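Local coordinates for protein myosin regulatory light chain, striated adductor muscle (Argopecten irradians, PDB 1WDC) that is the calcium-binding regulatory light chain of molluscan muscle myosin, responsible for the calcium dependence of its binding and Mg-ATPase activity, at residues K102-E107 with G137-V142. Numbering follows the deposited sequence.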
# COMPACT_ATOMS: atom_id res chain seq x y z
N LYS B 102 16.36 0.13 5.85
CA LYS B 102 15.92 1.31 6.60
C LYS B 102 15.94 2.60 5.78
O LYS B 102 16.08 3.69 6.34
CB LYS B 102 16.73 1.48 7.88
CG LYS B 102 16.82 0.23 8.80
CD LYS B 102 15.56 -0.63 8.79
CE LYS B 102 15.19 -1.11 10.18
NZ LYS B 102 14.48 -0.02 10.97
N LYS B 103 15.81 2.47 4.46
CA LYS B 103 15.60 3.62 3.57
C LYS B 103 14.64 3.14 2.53
O LYS B 103 14.38 1.95 2.44
CB LYS B 103 16.86 4.04 2.85
CG LYS B 103 18.03 4.20 3.73
CD LYS B 103 18.35 5.65 3.95
CE LYS B 103 19.51 5.72 4.89
NZ LYS B 103 19.33 4.72 6.00
N LEU B 104 14.06 4.10 1.82
CA LEU B 104 13.27 3.86 0.61
C LEU B 104 13.83 4.78 -0.46
O LEU B 104 14.30 5.86 -0.17
CB LEU B 104 11.80 4.18 0.86
CG LEU B 104 10.97 3.19 1.69
CD1 LEU B 104 9.53 3.64 1.79
CD2 LEU B 104 11.01 1.82 1.04
N ASN B 105 13.87 4.31 -1.70
CA ASN B 105 14.37 5.12 -2.78
C ASN B 105 13.45 6.32 -2.84
O ASN B 105 12.26 6.15 -2.72
CB ASN B 105 14.24 4.35 -4.08
CG ASN B 105 15.36 3.31 -4.28
OD1 ASN B 105 16.26 3.13 -3.44
ND2 ASN B 105 15.32 2.64 -5.42
N ILE B 106 13.97 7.49 -3.15
CA ILE B 106 13.12 8.66 -3.14
C ILE B 106 11.95 8.57 -4.12
O ILE B 106 10.81 8.90 -3.76
CB ILE B 106 13.93 9.98 -3.41
CG1 ILE B 106 13.06 11.23 -3.14
CG2 ILE B 106 14.45 9.98 -4.84
CD1 ILE B 106 12.33 11.27 -1.78
N GLU B 107 12.18 7.91 -5.26
CA GLU B 107 11.19 7.88 -6.34
C GLU B 107 10.05 6.93 -6.01
O GLU B 107 8.92 7.13 -6.43
CB GLU B 107 11.82 7.45 -7.68
CG GLU B 107 13.33 7.49 -7.72
CD GLU B 107 13.95 6.23 -7.16
OE1 GLU B 107 13.72 5.13 -7.73
OE2 GLU B 107 14.66 6.35 -6.14
N GLY B 137 19.61 9.87 -2.97
CA GLY B 137 18.45 9.24 -3.58
C GLY B 137 17.69 8.35 -2.63
O GLY B 137 16.71 7.75 -3.02
N LYS B 138 18.06 8.35 -1.36
CA LYS B 138 17.35 7.57 -0.34
C LYS B 138 16.67 8.44 0.71
O LYS B 138 17.35 9.01 1.57
CB LYS B 138 18.32 6.63 0.40
CG LYS B 138 18.49 5.26 -0.26
CD LYS B 138 19.95 4.93 -0.45
CE LYS B 138 20.69 4.63 0.89
NZ LYS B 138 22.17 4.98 0.88
N PHE B 139 15.37 8.22 0.83
CA PHE B 139 14.54 8.76 1.91
C PHE B 139 14.71 7.94 3.22
O PHE B 139 14.59 6.71 3.22
CB PHE B 139 13.08 8.76 1.42
CG PHE B 139 12.06 9.10 2.46
CD1 PHE B 139 11.65 10.42 2.64
CD2 PHE B 139 11.37 8.09 3.13
CE1 PHE B 139 10.58 10.71 3.43
CE2 PHE B 139 10.29 8.37 3.92
CZ PHE B 139 9.89 9.68 4.08
N ASP B 140 15.09 8.63 4.30
CA ASP B 140 15.29 8.02 5.62
C ASP B 140 13.96 7.99 6.45
O ASP B 140 13.72 8.84 7.30
CB ASP B 140 16.42 8.77 6.35
CG ASP B 140 16.86 8.10 7.66
OD1 ASP B 140 16.14 7.22 8.17
OD2 ASP B 140 17.91 8.46 8.21
N TYR B 141 13.20 6.92 6.30
CA TYR B 141 11.91 6.83 6.96
C TYR B 141 12.00 6.63 8.47
O TYR B 141 11.02 6.80 9.18
CB TYR B 141 11.05 5.75 6.33
CG TYR B 141 11.51 4.31 6.53
CD1 TYR B 141 11.29 3.65 7.75
CD2 TYR B 141 12.11 3.58 5.48
CE1 TYR B 141 11.70 2.32 7.93
CE2 TYR B 141 12.45 2.23 5.64
CZ TYR B 141 12.26 1.63 6.88
OH TYR B 141 12.59 0.33 7.08
N VAL B 142 13.16 6.20 8.96
CA VAL B 142 13.27 6.03 10.38
C VAL B 142 13.35 7.43 10.98
O VAL B 142 12.61 7.76 11.90
CB VAL B 142 14.50 5.20 10.78
CG1 VAL B 142 14.57 5.10 12.26
CG2 VAL B 142 14.41 3.81 10.22
O HOH W 1 17.31 4.85 8.71
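Leu104 and Phe139 form an antiparallel hydrogen-bonded pair. Leu104 N gives a straight bond to Phe139 O (3.0 Å), and Phe139 N returns one to Leu104 O (2.8 Å). Ile106 N extends the pairing to Gly137 O. The pairing is consistent with the short beta link between the two loops of an EF-hand pair, here in the C-terminal half, away from the magnesium site. The tight side holds Leu104, Phe139 and Tyr141. The Ile106 and Phe139 side chains cross at about a right angle, Ile106 CD1 4.1 Å from Phe139 CB. Tyr141 CG sits between its backbone N and carbonyl carbon (chi1 68°), which lays the ring against the Lys102-Lys103 peptide; Tyr141 CE2 is 3.5 Å from Lys102 C. Leu104 CG lies obliquely against Tyr141 CD2 at 4.0 Å. Tyr141 OH is hydrogen-bonded to Asp97 OD2. Without the ring, as with an alanine here, the Lys102-Lys103 peptide and Leu104 would probably lose their cover and Asp97 its hydroxyl partner. The other side is loose and wet. Lys103 CD touches Lys138 CB at 3.7 Å. A water donates to Lys102 O and Asp140 OD1. Lys103 NZ stays 4.6 Å from Asp140 OD2, beyond a salt bridge. The contact thus appears to rest mainly on backbone bonds and apolar packing, with charge probably adding little.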